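Local structure of GH3 beta-N-acetylglucosaminidase (Paenibacillaceae, 6K5J) at residues A[149-154]-A[483-488]; A[102-107]-A[502-507]; A[138-143]-A[156-161]; A[395-400]-A[454-459]. The protein hydrolyses terminal N-acetyl-beta-D-hexosamine residues, acting as a beta-N-acetylglucosaminidase of glycoside hydrolase family 3. One frame throughout, in Å; residues are numbered along the deposited sequence.

In the fold
Contact 1 lies in the middle. Its centre is about 7 Å from that of contact 2 and about 12 Å from those of contacts 3 and 4. Contacts 3 and 4 lie farthest apart, with centres about 24 Å apart. Contact 3 joins the loop after strand 132-133 to helix 158-174 of the N-terminal, TIM-barrel-type part. Contact 4 joins two strands of the later mixed sheet. Contacts 1 and 2 bridge these parts: 149-154 and 102-107 meet the loops after strands 478-483 and 499-501. Along the chain, contacts 1, 3 and 4 fall within the loop closed by contact 2. The barrel and the later sheet thus meet in a buried interface.

Contact 1 of 4, residues A[149-154]-A[483-488]. With NAG (2-acetamido-2-deoxy-beta-D-glucopyranose), chain B.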
loop_
_atom_site.group_PDB
_atom_site.type_symbol
_atom_site.label_atom_id
_atom_site.label_comp_id
_atom_site.label_asym_id
_atom_site.label_seq_id
_atom_site.Cartn_x
_atom_site.Cartn_y
_atom_site.Cartn_z
ATOM N N ILE A 149 0.289 2.143 8.793
ATOM C CA ILE A 149 1.351 2.352 7.809
ATOM C C ILE A 149 2.379 1.226 7.930
ATOM O O ILE A 149 2.342 0.266 7.153
ATOM C CB ILE A 149 1.976 3.751 7.972
ATOM C CG1 ILE A 149 0.884 4.826 7.891
ATOM C CG2 ILE A 149 3.078 4.008 6.907
ATOM C CD1 ILE A 149 0.033 4.805 6.585
ATOM N N GLY A 150 3.286 1.309 8.906
ATOM C CA GLY A 150 4.230 0.209 9.100
ATOM C C GLY A 150 5.111 0.035 7.876
ATOM O O GLY A 150 5.665 1.009 7.354
ATOM N N VAL A 151 5.201 -1.199 7.354
ATOM C CA VAL A 151 6.102 -1.467 6.221
ATOM C C VAL A 151 5.621 -0.827 4.921
ATOM O O VAL A 151 6.301 -0.911 3.890
ATOM C CB VAL A 151 6.312 -2.978 5.996
ATOM C CG1 VAL A 151 6.949 -3.637 7.228
ATOM C CG2 VAL A 151 4.996 -3.660 5.610
ATOM N N ARG A 152 4.442 -0.200 4.939
ATOM C CA ARG A 152 4.016 0.567 3.771
ATOM C C ARG A 152 4.807 1.859 3.592
ATOM O O ARG A 152 4.708 2.480 2.531
ATOM C CB ARG A 152 2.522 0.891 3.870
ATOM C CG ARG A 152 1.628 -0.331 3.820
ATOM C CD ARG A 152 0.216 0.030 4.256
ATOM N NE ARG A 152 -0.454 0.826 3.240
ATOM C CZ ARG A 152 -1.550 1.549 3.450
ATOM N NH1 ARG A 152 -2.090 1.611 4.655
ATOM N NH2 ARG A 152 -2.112 2.206 2.443
ATOM N N SER A 153 5.584 2.270 4.590
ATOM C CA SER A 153 6.463 3.426 4.510
ATOM C C SER A 153 7.882 2.970 4.192
ATOM O O SER A 153 8.312 1.908 4.645
ATOM C CB SER A 153 6.463 4.192 5.840
ATOM O OG SER A 153 7.598 5.039 5.942
ATOM N N TYR A 154 8.622 3.783 3.418
ATOM C CA TYR A 154 10.034 3.455 3.189
ATOM C C TYR A 154 10.837 3.484 4.489
ATOM O O TYR A 154 11.811 2.739 4.634
ATOM C CB TYR A 154 10.683 4.421 2.193
ATOM C CG TYR A 154 10.045 4.481 0.830
ATOM C CD1 TYR A 154 10.174 3.429 -0.076
ATOM C CD2 TYR A 154 9.321 5.602 0.446
ATOM C CE1 TYR A 154 9.593 3.496 -1.334
ATOM C CE2 TYR A 154 8.736 5.676 -0.800
ATOM C CZ TYR A 154 8.872 4.632 -1.684
ATOM O OH TYR A 154 8.273 4.719 -2.912
ATOM N N SER A 483 11.402 -11.375 11.093
ATOM C CA SER A 483 10.115 -10.712 10.958
ATOM C C SER A 483 9.801 -10.523 9.482
ATOM O O SER A 483 10.649 -10.055 8.711
ATOM C CB SER A 483 10.106 -9.367 11.693
ATOM O OG SER A 483 11.236 -8.577 11.353
ATOM N N ALA A 484 8.584 -10.901 9.093
ATOM C CA ALA A 484 8.120 -10.786 7.715
ATOM C C ALA A 484 7.016 -9.749 7.564
ATOM O O ALA A 484 6.357 -9.694 6.517
ATOM C CB ALA A 484 7.640 -12.146 7.198
ATOM N N ARG A 485 6.773 -8.945 8.596
ATOM C CA ARG A 485 6.071 -7.693 8.372
ATOM C C ARG A 485 6.784 -6.592 9.158
ATOM O O ARG A 485 7.946 -6.304 8.853
ATOM C CB ARG A 485 4.578 -7.812 8.704
ATOM C CG ARG A 485 3.804 -6.640 8.091
ATOM C CD ARG A 485 2.336 -6.928 7.790
ATOM N NE ARG A 485 1.728 -5.716 7.239
ATOM C CZ ARG A 485 0.789 -5.684 6.293
ATOM N NH1 ARG A 485 0.307 -6.809 5.775
ATOM N NH2 ARG A 485 0.329 -4.514 5.864
ATOM N N ASN A 486 6.143 -5.957 10.141
ATOM C CA ASN A 486 6.808 -4.833 10.800
ATOM C C ASN A 486 8.065 -5.319 11.520
ATOM O O ASN A 486 8.028 -6.346 12.208
ATOM C CB ASN A 486 5.886 -4.130 11.804
ATOM C CG ASN A 486 4.782 -3.325 11.126
ATOM O OD1 ASN A 486 4.704 -3.260 9.900
ATOM N ND2 ASN A 486 3.917 -2.720 11.929
ATOM N N PRO A 487 9.189 -4.598 11.403
ATOM C CA PRO A 487 10.411 -5.020 12.097
ATOM C C PRO A 487 10.379 -4.735 13.584
ATOM O O PRO A 487 11.275 -5.194 14.302
ATOM C CB PRO A 487 11.504 -4.196 11.405
ATOM C CG PRO A 487 10.794 -2.902 11.050
ATOM C CD PRO A 487 9.386 -3.351 10.640
ATOM N N PHE A 488 9.362 -4.022 14.065
ATOM C CA PHE A 488 9.273 -3.620 15.463
ATOM C C PHE A 488 8.876 -4.769 16.383
ATOM O O PHE A 488 8.818 -4.575 17.606
ATOM C CB PHE A 488 8.299 -2.440 15.567
ATOM C CG PHE A 488 8.493 -1.423 14.459
ATOM C CD1 PHE A 488 9.715 -0.778 14.307
ATOM C CD2 PHE A 488 7.483 -1.156 13.547
ATOM C CE1 PHE A 488 9.919 0.149 13.272
ATOM C CE2 PHE A 488 7.676 -0.232 12.510
ATOM C CZ PHE A 488 8.891 0.410 12.371
HETATM C C1 NAG B . -7.873 3.543 2.250
HETATM C C2 NAG B . -6.328 3.569 2.374
HETATM C C3 NAG B . -5.672 4.089 1.082
HETATM C C4 NAG B . -6.239 3.395 -0.149
HETATM C C5 NAG B . -7.751 3.539 -0.148
HETATM C C6 NAG B . -8.430 2.884 -1.330
HETATM C C7 NAG B . -5.061 4.032 4.442
HETATM C C8 NAG B . -4.778 5.050 5.514
HETATM N N2 NAG B . -5.939 4.402 3.505
HETATM O O1 NAG B . -8.377 2.802 3.310
HETATM O O3 NAG B . -4.263 3.883 1.137
HETATM O O4 NAG B . -5.703 3.975 -1.332
HETATM O O5 NAG B . -8.258 2.901 1.028
HETATM O O6 NAG B . -8.361 1.466 -1.249
HETATM O O7 NAG B . -4.501 2.938 4.417
HETATM O O HOH W 1 0.754 -1.959 7.246
#
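V151 packs against R485 and N486, and its two methyls meet different partners. CG1 lies 3.3 Å from the backbone R485 O and 3.5 Å from N486 OD1. CG2 lies beside the aliphatic chain of R485, with R485 CG 4.1 Å away. The two side chains cross at about a right angle. R485 can pass V151 this way because its CG is anti to the backbone N (chi1 -164°) and the chain stays extended to NE. N486 comes in at a slant. Its OD1 accepts a weak, bent bond from V151 N, at 3.3 Å with an N-H...O angle of 134°. G150 CA passes close to the same oxygen, with no side chain between. A water links the loops: it donates to I149 O at 2.7 Å and accepts from R485 NH2 at 2.9 Å, in the guanidinium plane. R485 is also held by D404 and V403 O. R152, bent at chi3, reaches the bound NAG. Its NH1 donates to NAG O7 at 2.8 Å and 158°, while E85 pairs with its NH2. D83, K182, H183 and D268 also bond the sugar. Helix 102-108 flanks V151, whose side chain touches M103. M103 N gives a backbone bond to V151 O, and M103 also touches P487. P487 also rests on A501 of strand 499-501, and S483 ends the adjacent strand 478-483.

Contact 2 of 4, residues A[102-107]-A[502-507]; sequences NMALGA and AYENTP
Y503 fits its ring against one side of the helix formed by 102-107, and this is the tight part of the contact. M103 meets the ring at CD1, with M103 CG 3.5 Å from Y503 CD1. The M103 chain runs at about a right angle to Y503. Its SD is 4.9 Å from the centroid of the Y503 ring, 66° off the normal, in an oblique Met-aromatic contact. One turn on, A107 CB lies 3.3 Å from Y503 CE2, at the opposite rim, on the same side of the ring plane as M103. M103 O is over one ring face, set toward the rim. The hydroxyl of Y503 bonds T374 OG1. With the ring cut back to an alanine here, M103 and A107 would probably lose the surface they pack on, and T374 its hydroxyl partner. The E504 side is looser: a water accepts from A104 N at 3.2 Å and donates to Y503 O at 2.9 Å and to E504 OE1 at 2.9 Å. E504 CG lies between its backbone N and carbonyl carbon (chi1 58°), and the carboxylate ends near A104, with OE1 3.6 Å from A104 CB. The same OE1 accepts from G101 N. E504 OE2 takes a bond from T506 OG1 at 2.7 Å, met from above the carboxylate plane. T506 is the N-cap of helix 507-517, and its side chain bonds A509 N. The arrangement is a strand-loop-helix connection of the later alpha/beta part, packed on a helix of the N-terminal part, consistent with the multidomain build of family 3 enzymes.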
loop_
_atom_site.group_PDB
_atom_site.type_symbol
_atom_site.label_atom_id
_atom_site.label_comp_id
_atom_site.label_asym_id
_atom_site.label_seq_id
_atom_site.Cartn_x
_atom_site.Cartn_y
_atom_site.Cartn_z
ATOM N N ASN A 102 7.622 -0.964 0.316
ATOM C CA ASN A 102 8.340 0.270 0.615
ATOM C C ASN A 102 9.416 0.061 1.672
ATOM O O ASN A 102 10.572 0.436 1.465
ATOM C CB ASN A 102 7.355 1.361 1.033
ATOM C CG ASN A 102 6.725 2.046 -0.161
ATOM O OD1 ASN A 102 6.770 1.525 -1.287
ATOM N ND2 ASN A 102 6.156 3.222 0.067
ATOM N N MET A 103 9.070 -0.532 2.816
ATOM C CA MET A 103 10.092 -0.588 3.854
ATOM C C MET A 103 11.205 -1.570 3.493
ATOM O O MET A 103 12.357 -1.359 3.880
ATOM C CB MET A 103 9.493 -0.924 5.224
ATOM C CG MET A 103 10.512 -0.651 6.356
ATOM S SD MET A 103 9.811 -0.650 8.024
ATOM C CE MET A 103 8.893 0.900 7.968
ATOM N N ALA A 104 10.899 -2.616 2.719
ATOM C CA ALA A 104 11.968 -3.455 2.182
ATOM C C ALA A 104 12.902 -2.637 1.294
ATOM O O ALA A 104 14.133 -2.761 1.381
ATOM C CB ALA A 104 11.369 -4.633 1.406
ATOM N N LEU A 105 12.337 -1.763 0.459
ATOM C CA LEU A 105 13.168 -0.901 -0.378
ATOM C C LEU A 105 13.960 0.092 0.468
ATOM O O LEU A 105 15.120 0.390 0.162
ATOM C CB LEU A 105 12.294 -0.159 -1.399
ATOM C CG LEU A 105 11.744 -1.005 -2.562
ATOM C CD1 LEU A 105 10.559 -0.305 -3.251
ATOM C CD2 LEU A 105 12.856 -1.305 -3.570
ATOM N N GLY A 106 13.342 0.625 1.527
ATOM C CA GLY A 106 14.047 1.552 2.405
ATOM C C GLY A 106 15.257 0.928 3.075
ATOM O O GLY A 106 16.304 1.572 3.210
ATOM N N ALA A 107 15.138 -0.336 3.498
ATOM C CA ALA A 107 16.272 -1.015 4.130
ATOM C C ALA A 107 17.407 -1.275 3.148
ATOM O O ALA A 107 18.572 -1.333 3.556
ATOM C CB ALA A 107 15.831 -2.337 4.754
ATOM N N ALA A 502 12.806 -8.837 7.428
ATOM C CA ALA A 502 12.604 -8.927 5.989
ATOM C C ALA A 502 11.556 -7.960 5.459
ATOM O O ALA A 502 11.464 -7.789 4.235
ATOM C CB ALA A 502 12.208 -10.361 5.585
ATOM N N TYR A 503 10.751 -7.349 6.330
ATOM C CA TYR A 503 9.786 -6.290 6.018
ATOM C C TYR A 503 8.607 -6.759 5.169
ATOM O O TYR A 503 7.752 -5.932 4.804
ATOM C CB TYR A 503 10.465 -5.087 5.333
ATOM C CG TYR A 503 11.728 -4.659 6.047
ATOM C CD1 TYR A 503 11.665 -3.868 7.189
ATOM C CD2 TYR A 503 12.986 -5.081 5.608
ATOM C CE1 TYR A 503 12.813 -3.484 7.863
ATOM C CE2 TYR A 503 14.140 -4.708 6.282
ATOM C CZ TYR A 503 14.044 -3.900 7.403
ATOM O OH TYR A 503 15.186 -3.518 8.079
ATOM N N GLU A 504 8.524 -8.043 4.837
ATOM C CA GLU A 504 7.455 -8.577 3.998
ATOM C C GLU A 504 7.672 -10.082 3.896
ATOM O O GLU A 504 8.734 -10.598 4.260
ATOM C CB GLU A 504 7.424 -7.935 2.607
ATOM C CG GLU A 504 8.718 -8.100 1.850
ATOM C CD GLU A 504 8.773 -7.242 0.611
ATOM O OE1 GLU A 504 8.229 -6.113 0.628
ATOM O OE2 GLU A 504 9.360 -7.707 -0.385
ATOM N N ASN A 505 6.647 -10.789 3.407
ATOM C CA ASN A 505 6.726 -12.233 3.195
ATOM C C ASN A 505 6.652 -12.597 1.713
ATOM O O ASN A 505 6.166 -13.673 1.353
ATOM C CB ASN A 505 5.639 -12.961 3.991
ATOM C CG ASN A 505 4.234 -12.667 3.487
ATOM O OD1 ASN A 505 4.037 -11.831 2.614
ATOM N ND2 ASN A 505 3.245 -13.359 4.053
ATOM N N THR A 506 7.118 -11.698 0.847
ATOM C CA THR A 506 7.112 -11.908 -0.593
ATOM C C THR A 506 8.042 -13.052 -0.991
ATOM O O THR A 506 8.939 -13.423 -0.230
ATOM C CB THR A 506 7.580 -10.644 -1.304
ATOM O OG1 THR A 506 8.904 -10.325 -0.852
ATOM C CG2 THR A 506 6.650 -9.477 -1.011
ATOM N N PRO A 507 7.874 -13.599 -2.205
ATOM C CA PRO A 507 8.804 -14.647 -2.651
ATOM C C PRO A 507 10.260 -14.216 -2.609
ATOM O O PRO A 507 11.105 -14.966 -2.108
ATOM C CB PRO A 507 8.328 -14.942 -4.083
ATOM C CG PRO A 507 6.861 -14.653 -4.044
ATOM C CD PRO A 507 6.747 -13.430 -3.146
HETATM O O HOH W 2 7.999 -4.064 2.651
#

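Contact 3 of 4, residues A[138-143]-A[156-161]; sequences LDINNN and GTAELV
I140 and V161 carry the apolar contact, with L138 and A158 at its ends. I140 points toward the helix start and uses both branches. Its CG1 is 3.9 Å from V161 CG2, and its CD1 is 4.0 Å from A158 CB. Its CG2, which stands across from the backbone N, lies over the peptide after G156, 3.3 Å from G156 C. L138 CD2 reaches V161 CG1 at 4.2 Å. Helix 213-222 adds P215, which touches both I140 and V161. Backbone packing is the second kind. V161 CG1 sits 3.4 Å from L138 O, and G156 CA comes close to N141 O. Polar bonds hold each segment in shape. N141 is the centre of an inverse gamma turn, closed by N142 N to I140 O at 2.9 Å. T157 OG1 accepts a weak capping bond from L160 N at 3.3 Å. D139 turns away from the helix, and its OD2 bonds S137 OG and H183 ND1; the H183 ring in turn bonds the NAG. This is an N-capped helix start packed on the loop that follows strand 132-133, a beta-alpha loop of the TIM-barrel-type part, with D139 in the second shell of the sugar.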
loop_
_atom_site.group_PDB
_atom_site.type_symbol
_atom_site.label_atom_id
_atom_site.label_comp_id
_atom_site.label_asym_id
_atom_site.label_seq_id
_atom_site.Cartn_x
_atom_site.Cartn_y
_atom_site.Cartn_z
ATOM N N LEU A 138 4.100 8.248 0.786
ATOM C CA LEU A 138 5.183 9.079 1.285
ATOM C C LEU A 138 5.074 9.290 2.788
ATOM O O LEU A 138 5.675 10.227 3.330
ATOM C CB LEU A 138 5.207 10.430 0.559
ATOM C CG LEU A 138 5.475 10.359 -0.949
ATOM C CD1 LEU A 138 5.650 11.778 -1.512
ATOM C CD2 LEU A 138 6.712 9.502 -1.241
ATOM N N ASP A 139 4.304 8.446 3.468
ATOM C CA ASP A 139 4.235 8.530 4.919
ATOM C C ASP A 139 5.574 8.128 5.526
ATOM O O ASP A 139 6.278 7.256 5.009
ATOM C CB ASP A 139 3.106 7.649 5.449
ATOM C CG ASP A 139 1.769 7.938 4.769
ATOM O OD1 ASP A 139 1.294 9.096 4.835
ATOM O OD2 ASP A 139 1.190 7.009 4.170
ATOM N N ILE A 140 5.936 8.795 6.619
ATOM C CA ILE A 140 7.208 8.582 7.303
ATOM C C ILE A 140 6.884 7.895 8.622
ATOM O O ILE A 140 6.325 8.518 9.536
ATOM C CB ILE A 140 7.969 9.900 7.529
ATOM C CG1 ILE A 140 8.273 10.596 6.200
ATOM C CG2 ILE A 140 9.281 9.647 8.279
ATOM C CD1 ILE A 140 8.518 12.115 6.336
ATOM N N ASN A 141 7.216 6.606 8.726
ATOM C CA ASN A 141 6.811 5.798 9.880
ATOM C C ASN A 141 7.815 5.995 11.015
ATOM O O ASN A 141 8.668 5.152 11.300
ATOM C CB ASN A 141 6.688 4.329 9.496
ATOM C CG ASN A 141 5.773 3.561 10.427
ATOM O OD1 ASN A 141 4.560 3.495 10.210
ATOM N ND2 ASN A 141 6.349 2.968 11.468
ATOM N N ASN A 142 7.715 7.160 11.653
ATOM C CA ASN A 142 8.544 7.516 12.800
ATOM C C ASN A 142 7.950 7.030 14.117
ATOM O O ASN A 142 8.550 7.254 15.174
ATOM C CB ASN A 142 8.723 9.032 12.866
ATOM C CG ASN A 142 7.417 9.734 13.104
ATOM O OD1 ASN A 142 6.507 9.641 12.289
ATOM N ND2 ASN A 142 7.288 10.393 14.250
ATOM N N ASN A 143 6.780 6.407 14.076
ATOM C CA ASN A 143 6.137 5.834 15.258
ATOM C C ASN A 143 6.052 4.324 15.100
ATOM O O ASN A 143 5.257 3.840 14.273
ATOM C CB ASN A 143 4.739 6.423 15.445
ATOM C CG ASN A 143 4.007 5.827 16.631
ATOM O OD1 ASN A 143 4.579 5.072 17.424
ATOM N ND2 ASN A 143 2.741 6.186 16.775
ATOM N N GLY A 156 11.707 5.917 8.467
ATOM C CA GLY A 156 11.434 6.913 9.482
ATOM C C GLY A 156 12.097 8.265 9.317
ATOM O O GLY A 156 11.999 9.094 10.229
ATOM N N THR A 157 12.746 8.541 8.188
ATOM C CA THR A 157 13.319 9.861 7.966
ATOM C C THR A 157 12.745 10.477 6.703
ATOM O O THR A 157 12.448 9.778 5.729
ATOM C CB THR A 157 14.845 9.829 7.850
ATOM O OG1 THR A 157 15.225 8.996 6.753
ATOM C CG2 THR A 157 15.477 9.329 9.139
ATOM N N ALA A 158 12.602 11.804 6.731
ATOM C CA ALA A 158 12.140 12.521 5.552
ATOM C C ALA A 158 13.091 12.321 4.379
ATOM O O ALA A 158 12.652 12.191 3.232
ATOM C CB ALA A 158 11.992 14.010 5.868
ATOM N N GLU A 159 14.400 12.285 4.652
ATOM C CA GLU A 159 15.379 12.183 3.572
ATOM C C GLU A 159 15.222 10.877 2.801
ATOM O O GLU A 159 15.217 10.869 1.564
ATOM C CB GLU A 159 16.793 12.305 4.136
ATOM C CG GLU A 159 17.865 12.447 3.073
ATOM C CD GLU A 159 18.396 11.113 2.561
ATOM O OE1 GLU A 159 18.161 10.062 3.206
ATOM O OE2 GLU A 159 19.058 11.120 1.499
ATOM N N LEU A 160 15.119 9.756 3.518
ATOM C CA LEU A 160 15.008 8.460 2.853
ATOM C C LEU A 160 13.699 8.348 2.083
ATOM O O LEU A 160 13.682 7.906 0.927
ATOM C CB LEU A 160 15.117 7.333 3.880
ATOM C CG LEU A 160 14.959 5.931 3.281
ATOM C CD1 LEU A 160 16.188 5.582 2.463
ATOM C CD2 LEU A 160 14.709 4.892 4.377
ATOM N N VAL A 161 12.591 8.751 2.710
ATOM C CA VAL A 161 11.280 8.669 2.065
ATOM C C VAL A 161 11.224 9.564 0.834
ATOM O O VAL A 161 10.690 9.169 -0.210
ATOM C CB VAL A 161 10.170 9.004 3.082
ATOM C CG1 VAL A 161 8.830 9.235 2.387
ATOM C CG2 VAL A 161 10.032 7.878 4.110
#

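Contact 4 of 4, residues A[395-400]-A[454-459]; sequences PEVRVG and VSYNAI
E396 OE2 takes two bonds from R398, from NE at 2.6 Å and from NH2 at 2.8 Å, while P395 and V397 on either side of E396 meet Y456. R398 approaches side-on, with OE2 in the guanidinium plane and met on the anti side of the carboxylate. The NE bond is the straighter, 153° against 135°. E437 pairs with R398 NH1. Across the contact the packing is apolar. P395 CD lies 3.8 Å from V454 CB, and the ring crosses V454 at about a right angle. CD is also 3.3 Å from V454 O, where a proline has no N-H to offer. Here strands 390-396 and 450-455 end. They are parallel neighbours in the mixed sheet of the later alpha/beta part, and the contact runs on into the loops. P395 CG rests 3.6 Å from Y456 CB. A glycine in place of P395 would probably leave V454 and Y456 without their apolar cover and the strand end freer to turn. Chi1 of -173° swings the Y456 ring away from the backbone N and along to V397. V397 CG2 lies 3.5 Å from Y456 CZ, oblique to the ring. The Y456 hydroxyl bonds R485 NH1.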
loop_
_atom_site.group_PDB
_atom_site.type_symbol
_atom_site.label_atom_id
_atom_site.label_comp_id
_atom_site.label_asym_id
_atom_site.label_seq_id
_atom_site.Cartn_x
_atom_site.Cartn_y
_atom_site.Cartn_z
ATOM N N PRO A 395 3.768 -18.054 9.534
ATOM C CA PRO A 395 2.477 -17.456 9.880
ATOM C C PRO A 395 1.628 -17.166 8.655
ATOM O O PRO A 395 2.126 -16.838 7.580
ATOM C CB PRO A 395 2.896 -16.151 10.570
ATOM C CG PRO A 395 4.128 -15.723 9.768
ATOM C CD PRO A 395 4.817 -17.031 9.340
ATOM N N GLU A 396 0.313 -17.291 8.827
ATOM C CA GLU A 396 -0.609 -16.969 7.747
ATOM C C GLU A 396 -1.741 -16.117 8.302
ATOM O O GLU A 396 -2.239 -16.367 9.406
ATOM C CB GLU A 396 -1.170 -18.234 7.055
ATOM C CG GLU A 396 -2.065 -19.094 7.930
ATOM C CD GLU A 396 -2.814 -20.185 7.162
ATOM O OE1 GLU A 396 -2.565 -20.369 5.946
ATOM O OE2 GLU A 396 -3.660 -20.862 7.791
ATOM N N VAL A 397 -2.105 -15.081 7.547
ATOM C CA VAL A 397 -3.246 -14.251 7.904
ATOM C C VAL A 397 -4.522 -15.033 7.622
ATOM O O VAL A 397 -4.703 -15.586 6.529
ATOM C CB VAL A 397 -3.211 -12.924 7.129
ATOM C CG1 VAL A 397 -4.492 -12.120 7.373
ATOM C CG2 VAL A 397 -1.985 -12.105 7.530
ATOM N N ARG A 398 -5.404 -15.106 8.614
ATOM C CA ARG A 398 -6.640 -15.859 8.465
ATOM C C ARG A 398 -7.887 -14.993 8.508
ATOM O O ARG A 398 -8.870 -15.324 7.843
ATOM C CB ARG A 398 -6.721 -16.941 9.542
ATOM C CG ARG A 398 -5.576 -17.911 9.412
ATOM C CD ARG A 398 -5.639 -19.032 10.401
ATOM N NE ARG A 398 -4.692 -20.072 10.024
ATOM C CZ ARG A 398 -4.174 -20.942 10.876
ATOM N NH1 ARG A 398 -4.519 -20.895 12.161
ATOM N NH2 ARG A 398 -3.316 -21.853 10.438
ATOM N N VAL A 399 -7.866 -13.893 9.258
ATOM C CA VAL A 399 -8.919 -12.879 9.229
ATOM C C VAL A 399 -8.313 -11.607 8.649
ATOM O O VAL A 399 -7.407 -11.010 9.244
ATOM C CB VAL A 399 -9.525 -12.636 10.622
ATOM C CG1 VAL A 399 -8.432 -12.481 11.684
ATOM C CG2 VAL A 399 -10.441 -11.411 10.596
ATOM N N GLY A 400 -8.801 -11.200 7.483
ATOM C CA GLY A 400 -8.157 -10.163 6.714
ATOM C C GLY A 400 -8.832 -8.804 6.772
ATOM O O GLY A 400 -9.986 -8.667 7.175
ATOM N N VAL A 454 9.294 -17.351 11.627
ATOM C CA VAL A 454 8.963 -16.160 10.859
ATOM C C VAL A 454 7.846 -15.454 11.621
ATOM O O VAL A 454 6.746 -15.995 11.770
ATOM C CB VAL A 454 8.550 -16.512 9.427
ATOM C CG1 VAL A 454 8.159 -15.257 8.674
ATOM C CG2 VAL A 454 9.696 -17.206 8.699
ATOM N N SER A 455 8.137 -14.269 12.158
ATOM C CA SER A 455 7.109 -13.521 12.863
ATOM C C SER A 455 6.365 -12.603 11.894
ATOM O O SER A 455 6.851 -12.258 10.815
ATOM C CB SER A 455 7.702 -12.718 14.032
ATOM O OG SER A 455 8.496 -11.623 13.600
ATOM N N TYR A 456 5.150 -12.232 12.285
ATOM C CA TYR A 456 4.288 -11.417 11.432
ATOM C C TYR A 456 3.493 -10.504 12.361
ATOM O O TYR A 456 2.479 -10.920 12.930
ATOM C CB TYR A 456 3.392 -12.299 10.567
ATOM C CG TYR A 456 2.567 -11.570 9.524
ATOM C CD1 TYR A 456 1.482 -10.786 9.891
ATOM C CD2 TYR A 456 2.860 -11.687 8.169
ATOM C CE1 TYR A 456 0.720 -10.120 8.935
ATOM C CE2 TYR A 456 2.095 -11.033 7.210
ATOM C CZ TYR A 456 1.032 -10.258 7.599
ATOM O OH TYR A 456 0.275 -9.611 6.648
ATOM N N ASN A 457 3.986 -9.280 12.539
ATOM C CA ASN A 457 3.414 -8.316 13.479
ATOM C C ASN A 457 3.156 -8.954 14.846
ATOM O O ASN A 457 2.103 -8.771 15.458
ATOM C CB ASN A 457 2.140 -7.687 12.905
ATOM C CG ASN A 457 2.445 -6.638 11.848
ATOM O OD1 ASN A 457 3.611 -6.341 11.574
ATOM N ND2 ASN A 457 1.406 -6.080 11.247
ATOM N N ALA A 458 4.159 -9.694 15.333
ATOM C CA ALA A 458 4.123 -10.222 16.698
ATOM C C ALA A 458 3.923 -9.117 17.732
ATOM O O ALA A 458 3.376 -9.368 18.816
ATOM C CB ALA A 458 5.418 -10.987 16.989
ATOM N N ILE A 459 4.372 -7.897 17.427
ATOM C CA ILE A 459 4.154 -6.759 18.315
ATOM C C ILE A 459 2.668 -6.465 18.526
ATOM O O ILE A 459 2.291 -5.883 19.548
ATOM C CB ILE A 459 4.895 -5.519 17.766
ATOM C CG1 ILE A 459 4.754 -4.344 18.740
ATOM C CG2 ILE A 459 4.354 -5.136 16.375
ATOM C CD1 ILE A 459 5.964 -3.503 18.891
#